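N-terminal cyanobactin protease (Planktothrix agardhii NIES-596, PDB 4H6W) is a subtilisin-like maturation protease of cyanobactin biosynthesis, represented here by its subtilase domain, which probably cuts peptide bonds with a serine nucleophile. Local coordinates at residues A[8-11]-A[12-16]; A[37-40]-A[41-44]; A[74-78]-A[79-83]; A[238-241]-A[242-246]. All blocks are in the same frame, centred on the assembly; numbering follows the deposited sequence.

Contact 1. Residues A[8-11]-A[12-16]; sequences PGLK and KLWSE
Leu10 holds CG trans to its backbone nitrogen (chi1 -175°) and Trp14, one helical turn on, turns its own CG trans to the carbonyl carbon (chi1 -79°), which lays the indole across the end of the leucine. Leu10 CG stands over the six-membered ring, 3.8 Å from its centroid and 9° off the normal, a CH-pi contact made on the face. The two methyls spread over different parts of that face: CD2 lies 3.6 Å from Trp14 CH2, whereas CD1 sits 3.7 Å from Trp14 CE2, near the pyrrole side. This i to i+4 CH-pi contact belongs to the first turns of helix 10-16, whose N-cap position is held by Gly9. There Gly9 O accepts from Leu13 N at 2.9 Å, and Leu10 O takes Trp14 N at 2.8 Å. Ser15 OG donates to Lys12 O at 2.6 Å. The indole nitrogen NE1 is engaged by Ile83 O, and the ring also meets His76 edge-to-face. Leu10 and Leu13 both reach Leu236 of helix 223-243 and Ile282 of helix 282-289.

Contact 2. Residues A[37-40]-A[41-44]; sequences PCFI and GADL
Phe39 and Ala42 are the ends of a type II beta turn, closed by Ala42 N donating to Phe39 O at 2.9 Å. The nitrogen approaches from above the carbonyl plane, 58° out of it. A water takes part as well, giving one hydrogen to Phe39 O (3.0 Å) and another to Ala42 O (2.8 Å), so it ties together the two ends of the turn. Gly41 has a positive phi of 100°, where a beta carbon would run into Ile40 O.

From this turn the Phe39 side chain leads inward. Its CB lies 4.1 Å from Ala42 CB, and that methyl stays at the ring edge, near the ring plane. With CG trans to the carbonyl carbon (chi1 -56°), the ring is carried to Leu44, whose side chain crosses that of Phe39 at about a right angle. Phe39 CG is 3.9 Å from Leu44 CD1, Phe39 CD1 comes closer at 3.6 Å from Leu44 CD1, and Phe39 CE1, farther out, is again 4.1 Å from Leu44 CD1. Cys38 SG stands over the centre of one ring face, 3.7 Å above the plane.

Beyond the turn, Phe39 rests on Ala69 and Ser70 of helix 63-73, while Leu44, on the outermost strand 43-46 of the parallel sheet, packs against Phe73 of that helix and Ile91 of the adjoining strand 88-91.

Contact 3. Residues A[74-78]-A[79-83]; sequences GQHDS and PVTGI
Gly74 O, on the first residue past helix 63-73, accepts Gly82 N at 2.8 Å, while Gly74 CA approaches Val80 O in a CA-H...O contact. The backbones are so close here that a beta carbon on Gly74 would clash with Val80 O, and one on Gly82 with Gly74 N. Gln75 opens a type II beta turn that ends at Ser78, and its carbonyl oxygen accepts both Ser78 N and Ser78 OG. His76 follows, its imidazole brought toward residues 79-83 with CG trans to the carbonyl carbon (chi1 -66°). His76 NE2 donates to Gly82 O at 2.9 Å (158°), a bond that lies in the ring plane and in the carbonyl plane. Over one face sits Thr81 CG2, 3.7 Å from the ring centroid in a CH-pi contact. An alanine in place of His76 would remove both contacts and is likely to leave Gly82 O without this donor and open a gap beside the Thr81 methyl, which would keep only Trp14 of its two aromatic neighbours. Ser78 OG donates to Gln75 O at 2.7 Å, in the carbonyl plane on a lone pair, and accepts Val80 N at 3.2 Å, joining the turn to the returning chain. Here the chain reverses between helix 63-73 and strand 88-91, within the helix-to-strand half of a beta-alpha-beta crossover in the subtilase fold.

Contact 4. Residues A[238-241]-A[242-246]; sequences LSLQ and IKRGE
Gln241 O, near the C-terminal end of helix 223-243, is approached by two backbone nitrogens: Glu246 N binds it at 2.8 Å, and Arg244 N adds a weak bond at 3.2 Å. The main bond of Arg244 N goes to Leu240 O at 3.1 Å, so this amide is shared between two carbonyls as the helix unwinds. Gly245 N reaches back to Ile242 O, also at 2.8 Å. Together with the bond from Glu246 N, this is a Schellman motif, with Gly245 as the C-prime residue at positive phi (72°), a conformation glycine adopts readily.

Across the motif Glu246 CB lies beside Gln241, 4.1 Å from Gln241 CB, and the rest of the glutamate chain runs on extended. Arg244, bent at chi3 (41°), lays its CB, CG and CD along Leu240 O and turns its guanidinium to grip Glu246 side-on. Arg244 NE bonds Glu246 OE1 at 3.2 Å, nearly straight at 171°, and Arg244 NH2 forms a salt bridge with Glu246 OE2 at 2.8 Å. Both oxygens lie near the guanidinium plane, but the nitrogens meet them from above the carboxylate plane. NH1 is engaged by Glu292, so the one cation serves two carboxylates. Replacing the arginine with an alanine is likely to leave Glu246 and Glu292 without their shared positive partner, and the Glu246 carboxylate freer to turn.

Earlier in the helix, Ile242 CG1 comes to 3.2 Å from Leu238 O. Gln241 OE1 accepts from Asp249 N, linking the helix end to the approach to helix 250-259, while Lys243 NZ bonds Glu16 O, tying helix 223-243 to residues 12-16.

In the fold
The four contacts follow one another along the chain and none encloses another. Contacts 2 and 3 are the closest pair, their centres 9 Å apart; Cys38 O probably bonds Gln75 N, which fastens the turn before strand 43-46 to the loop after helix 63-73. Contact 3 in turn meets contact 1, 15 Å away between centres, where the Trp14 indole reaches Thr81 and Gly82. Contact 1 also reaches contact 4, again at 15 Å, through Leu13 on Leu240. Helix 10-16 is thus attached both to the loop 74-83 and to helix 223-243, whose beginning carries Ser224 of the predicted catalytic triad; contacts 2 and 4 do not touch.

Contact 1. Residues A[8-11]-A[12-16]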
# COMPACT_ATOMS: atom_id res chain seq x y z
N PRO A 8 9.03 8.29 11.28
CA PRO A 8 8.49 9.40 12.07
C PRO A 8 6.95 9.43 12.17
O PRO A 8 6.25 9.26 11.16
CB PRO A 8 9.01 10.64 11.33
CG PRO A 8 10.26 10.19 10.67
CD PRO A 8 10.00 8.75 10.27
N GLY A 9 6.45 9.63 13.38
CA GLY A 9 5.02 9.82 13.61
C GLY A 9 4.22 8.55 13.82
O GLY A 9 3.10 8.60 14.33
N LEU A 10 4.79 7.41 13.41
CA LEU A 10 4.10 6.13 13.50
C LEU A 10 3.69 5.77 14.94
O LEU A 10 2.54 5.39 15.18
CB LEU A 10 4.90 5.01 12.84
CG LEU A 10 4.19 3.65 12.78
CD1 LEU A 10 2.79 3.78 12.20
CD2 LEU A 10 5.01 2.62 12.03
N LYS A 11 4.63 5.90 15.89
CA LYS A 11 4.32 5.71 17.32
C LYS A 11 3.24 6.66 17.85
O LYS A 11 2.31 6.22 18.53
CB LYS A 11 5.57 5.81 18.18
CG LYS A 11 6.39 4.54 18.19
CD LYS A 11 7.52 4.58 19.20
CE LYS A 11 8.25 3.24 19.22
NZ LYS A 11 9.42 3.25 20.14
N LYS A 12 3.34 7.95 17.53
CA LYS A 12 2.33 8.92 17.97
C LYS A 12 0.97 8.55 17.40
O LYS A 12 -0.04 8.66 18.10
CB LYS A 12 2.71 10.35 17.58
CG LYS A 12 1.87 11.42 18.30
CD LYS A 12 1.74 12.68 17.44
CE LYS A 12 0.52 13.53 17.80
NZ LYS A 12 0.19 14.60 16.80
N LEU A 13 0.96 8.11 16.15
CA LEU A 13 -0.28 7.69 15.50
C LEU A 13 -0.86 6.46 16.17
O LEU A 13 -2.05 6.44 16.52
CB LEU A 13 -0.09 7.48 13.99
CG LEU A 13 -1.34 7.19 13.14
CD1 LEU A 13 -2.50 8.18 13.37
CD2 LEU A 13 -0.96 7.11 11.66
N TRP A 14 -0.02 5.45 16.38
CA TRP A 14 -0.42 4.26 17.15
C TRP A 14 -0.99 4.56 18.54
O TRP A 14 -1.89 3.85 19.01
CB TRP A 14 0.73 3.27 17.30
CG TRP A 14 0.99 2.43 16.09
CD1 TRP A 14 0.10 2.13 15.09
CD2 TRP A 14 2.19 1.73 15.78
NE1 TRP A 14 0.69 1.30 14.17
CE2 TRP A 14 1.98 1.04 14.56
CE3 TRP A 14 3.44 1.62 16.41
CZ2 TRP A 14 2.96 0.25 13.96
CZ3 TRP A 14 4.42 0.83 15.81
CH2 TRP A 14 4.17 0.16 14.59
N SER A 15 -0.48 5.59 19.20
CA SER A 15 -0.96 5.94 20.53
C SER A 15 -2.42 6.40 20.46
O SER A 15 -3.15 6.32 21.45
CB SER A 15 -0.07 7.00 21.18
OG SER A 15 -0.35 8.30 20.68
N GLU A 16 -2.84 6.85 19.28
CA GLU A 16 -4.24 7.23 19.04
C GLU A 16 -5.09 6.05 18.53
O GLU A 16 -6.25 5.92 18.90
CB GLU A 16 -4.33 8.42 18.08
CG GLU A 16 -3.80 9.74 18.62
CD GLU A 16 -4.75 10.45 19.60
OE1 GLU A 16 -5.99 10.33 19.47
OE2 GLU A 16 -4.24 11.15 20.51

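Contact 2. Residues A[37-40]-A[41-44]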
# COMPACT_ATOMS: atom_id res chain seq x y z
N PRO A 37 2.12 -17.08 12.96
CA PRO A 37 1.88 -16.51 14.29
C PRO A 37 1.55 -15.01 14.30
O PRO A 37 0.90 -14.54 15.25
CB PRO A 37 3.19 -16.75 15.02
CG PRO A 37 3.78 -17.94 14.34
CD PRO A 37 3.42 -17.77 12.90
N CYS A 38 1.97 -14.28 13.26
CA CYS A 38 1.71 -12.84 13.21
C CYS A 38 0.24 -12.49 12.92
O CYS A 38 -0.17 -11.35 13.09
CB CYS A 38 2.66 -12.15 12.24
SG CYS A 38 2.27 -12.42 10.50
N PHE A 39 -0.56 -13.48 12.50
CA PHE A 39 -1.98 -13.23 12.23
C PHE A 39 -2.87 -13.71 13.35
O PHE A 39 -4.09 -13.64 13.24
CB PHE A 39 -2.43 -13.82 10.88
CG PHE A 39 -1.61 -13.34 9.71
CD1 PHE A 39 -1.56 -11.98 9.37
CD2 PHE A 39 -0.88 -14.24 8.94
CE1 PHE A 39 -0.81 -11.55 8.29
CE2 PHE A 39 -0.13 -13.81 7.85
CZ PHE A 39 -0.09 -12.46 7.53
N ILE A 40 -2.27 -14.19 14.43
CA ILE A 40 -3.03 -14.64 15.60
C ILE A 40 -3.73 -13.43 16.24
O ILE A 40 -3.08 -12.57 16.82
CB ILE A 40 -2.12 -15.37 16.63
CG1 ILE A 40 -1.48 -16.62 15.99
CG2 ILE A 40 -2.92 -15.77 17.86
CD1 ILE A 40 -0.51 -17.38 16.88
N GLY A 41 -5.06 -13.37 16.15
CA GLY A 41 -5.81 -12.21 16.62
C GLY A 41 -6.22 -11.28 15.49
O GLY A 41 -7.09 -10.44 15.69
N ALA A 42 -5.60 -11.41 14.32
CA ALA A 42 -5.95 -10.61 13.13
C ALA A 42 -7.29 -11.04 12.55
O ALA A 42 -7.61 -12.22 12.57
CB ALA A 42 -4.87 -10.73 12.05
N ASP A 43 -8.08 -10.09 12.06
CA ASP A 43 -9.36 -10.40 11.42
C ASP A 43 -9.20 -10.48 9.90
O ASP A 43 -9.28 -9.46 9.20
CB ASP A 43 -10.39 -9.34 11.79
CG ASP A 43 -11.78 -9.64 11.22
OD1 ASP A 43 -11.96 -10.58 10.39
OD2 ASP A 43 -12.71 -8.89 11.60
N LEU A 44 -8.99 -11.69 9.39
CA LEU A 44 -8.75 -11.88 7.97
C LEU A 44 -9.73 -12.85 7.35
O LEU A 44 -10.12 -13.85 7.97
CB LEU A 44 -7.33 -12.39 7.74
CG LEU A 44 -6.13 -11.59 8.25
CD1 LEU A 44 -4.84 -12.27 7.82
CD2 LEU A 44 -6.13 -10.15 7.77
O HOH W 1 -6.93 -14.59 13.80

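Contact 3. Residues A[74-78]-A[79-83]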
# COMPACT_ATOMS: atom_id res chain seq x y z
N GLY A 74 0.28 -7.72 10.82
CA GLY A 74 1.07 -8.36 11.87
C GLY A 74 0.63 -7.86 13.23
O GLY A 74 0.62 -6.65 13.49
N GLN A 75 0.22 -8.77 14.10
CA GLN A 75 -0.27 -8.38 15.43
C GLN A 75 0.89 -7.93 16.30
O GLN A 75 1.97 -8.51 16.26
CB GLN A 75 -1.03 -9.53 16.10
CG GLN A 75 -2.34 -9.91 15.41
CD GLN A 75 -3.29 -8.75 15.24
OE1 GLN A 75 -3.55 -8.33 14.12
NE2 GLN A 75 -3.80 -8.21 16.33
N HIS A 76 0.67 -6.87 17.06
CA HIS A 76 1.73 -6.42 17.97
C HIS A 76 2.06 -7.48 19.02
O HIS A 76 1.17 -8.18 19.51
CB HIS A 76 1.41 -5.05 18.55
CG HIS A 76 1.40 -3.97 17.51
ND1 HIS A 76 1.58 -2.64 17.80
CD2 HIS A 76 1.27 -4.05 16.16
CE1 HIS A 76 1.53 -1.94 16.68
NE2 HIS A 76 1.35 -2.78 15.67
N ASP A 77 3.35 -7.61 19.31
CA ASP A 77 3.91 -8.70 20.12
C ASP A 77 4.18 -9.98 19.34
O ASP A 77 4.90 -10.84 19.83
CB ASP A 77 3.06 -8.99 21.37
CG ASP A 77 2.87 -7.77 22.24
OD1 ASP A 77 3.87 -7.09 22.54
OD2 ASP A 77 1.70 -7.47 22.60
N SER A 78 3.62 -10.09 18.14
CA SER A 78 4.00 -11.18 17.24
C SER A 78 5.37 -10.85 16.61
O SER A 78 5.92 -9.78 16.85
CB SER A 78 2.96 -11.35 16.14
OG SER A 78 3.25 -10.49 15.05
N PRO A 79 5.90 -11.76 15.78
CA PRO A 79 7.22 -11.45 15.22
C PRO A 79 7.23 -10.33 14.15
O PRO A 79 8.30 -9.89 13.73
CB PRO A 79 7.69 -12.79 14.63
CG PRO A 79 6.76 -13.82 15.20
CD PRO A 79 5.46 -13.12 15.41
N VAL A 80 6.05 -9.86 13.74
CA VAL A 80 5.94 -8.73 12.81
C VAL A 80 5.03 -7.66 13.42
O VAL A 80 3.89 -7.95 13.81
CB VAL A 80 5.40 -9.17 11.41
CG1 VAL A 80 5.34 -7.99 10.45
CG2 VAL A 80 6.27 -10.28 10.83
N THR A 81 5.54 -6.44 13.51
CA THR A 81 4.76 -5.29 13.95
C THR A 81 4.02 -4.64 12.76
O THR A 81 4.56 -3.78 12.05
CB THR A 81 5.67 -4.27 14.67
OG1 THR A 81 6.47 -4.95 15.64
CG2 THR A 81 4.86 -3.23 15.37
N GLY A 82 2.78 -5.08 12.52
CA GLY A 82 1.96 -4.55 11.44
C GLY A 82 1.60 -3.09 11.65
O GLY A 82 1.58 -2.60 12.79
N ILE A 83 1.34 -2.38 10.55
CA ILE A 83 0.99 -0.97 10.62
C ILE A 83 -0.43 -0.76 11.14
O ILE A 83 -0.67 0.15 11.93
CB ILE A 83 1.12 -0.27 9.25
CG1 ILE A 83 2.53 -0.45 8.66
CG2 ILE A 83 0.71 1.20 9.36
CD1 ILE A 83 3.63 0.35 9.33

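Contact 4. Residues A[238-241]-A[242-246]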
# COMPACT_ATOMS: atom_id res chain seq x y z
N LEU A 238 -7.85 6.59 8.38
CA LEU A 238 -9.30 6.41 8.31
C LEU A 238 -9.87 6.07 9.69
O LEU A 238 -10.95 6.55 10.04
CB LEU A 238 -9.70 5.36 7.28
CG LEU A 238 -9.55 5.71 5.78
CD1 LEU A 238 -9.61 4.47 4.89
CD2 LEU A 238 -10.58 6.75 5.34
N SER A 239 -9.14 5.27 10.47
CA SER A 239 -9.58 4.89 11.83
C SER A 239 -9.59 6.11 12.73
O SER A 239 -10.48 6.25 13.59
CB SER A 239 -8.64 3.84 12.42
OG SER A 239 -8.52 2.71 11.56
N LEU A 240 -8.62 7.00 12.51
CA LEU A 240 -8.47 8.24 13.27
C LEU A 240 -9.65 9.20 13.02
O LEU A 240 -10.14 9.86 13.95
CB LEU A 240 -7.13 8.89 12.93
CG LEU A 240 -6.80 10.21 13.61
CD1 LEU A 240 -6.63 10.02 15.11
CD2 LEU A 240 -5.54 10.82 13.00
N GLN A 241 -10.13 9.24 11.78
CA GLN A 241 -11.34 10.00 11.45
C GLN A 241 -12.57 9.47 12.21
O GLN A 241 -13.37 10.27 12.72
CB GLN A 241 -11.62 9.98 9.94
CG GLN A 241 -10.56 10.65 9.09
CD GLN A 241 -10.97 10.75 7.62
OE1 GLN A 241 -11.20 9.74 6.96
NE2 GLN A 241 -11.09 11.98 7.12
N ILE A 242 -12.72 8.14 12.27
CA ILE A 242 -13.82 7.54 13.04
C ILE A 242 -13.68 7.96 14.51
O ILE A 242 -14.64 8.45 15.11
CB ILE A 242 -13.84 5.99 13.00
CG1 ILE A 242 -13.59 5.45 11.58
CG2 ILE A 242 -15.13 5.47 13.61
CD1 ILE A 242 -14.79 4.92 10.83
N LYS A 243 -12.48 7.80 15.06
CA LYS A 243 -12.20 8.17 16.44
C LYS A 243 -12.66 9.60 16.75
O LYS A 243 -13.14 9.89 17.86
CB LYS A 243 -10.72 8.02 16.75
CG LYS A 243 -10.36 8.08 18.22
CD LYS A 243 -8.85 8.20 18.36
CE LYS A 243 -8.41 8.21 19.82
NZ LYS A 243 -8.66 6.88 20.41
N ARG A 244 -12.52 10.49 15.77
CA ARG A 244 -12.87 11.88 15.96
C ARG A 244 -14.30 12.23 15.56
O ARG A 244 -14.66 13.41 15.54
CB ARG A 244 -11.88 12.78 15.24
CG ARG A 244 -10.53 12.86 15.92
CD ARG A 244 -9.51 13.38 14.93
NE ARG A 244 -10.05 14.47 14.11
CZ ARG A 244 -9.94 15.76 14.41
NH1 ARG A 244 -9.30 16.14 15.51
NH2 ARG A 244 -10.47 16.68 13.60
N GLY A 245 -15.11 11.23 15.25
CA GLY A 245 -16.49 11.45 14.85
C GLY A 245 -16.62 12.04 13.46
O GLY A 245 -17.66 12.60 13.11
N GLU A 246 -15.56 11.94 12.67
CA GLU A 246 -15.59 12.36 11.26
C GLU A 246 -15.89 11.14 10.38
O GLU A 246 -15.61 10.01 10.78
CB GLU A 246 -14.26 13.03 10.89
CG GLU A 246 -14.02 14.35 11.62
CD GLU A 246 -12.58 14.85 11.56
OE1 GLU A 246 -11.64 14.03 11.40
OE2 GLU A 246 -12.36 16.09 11.68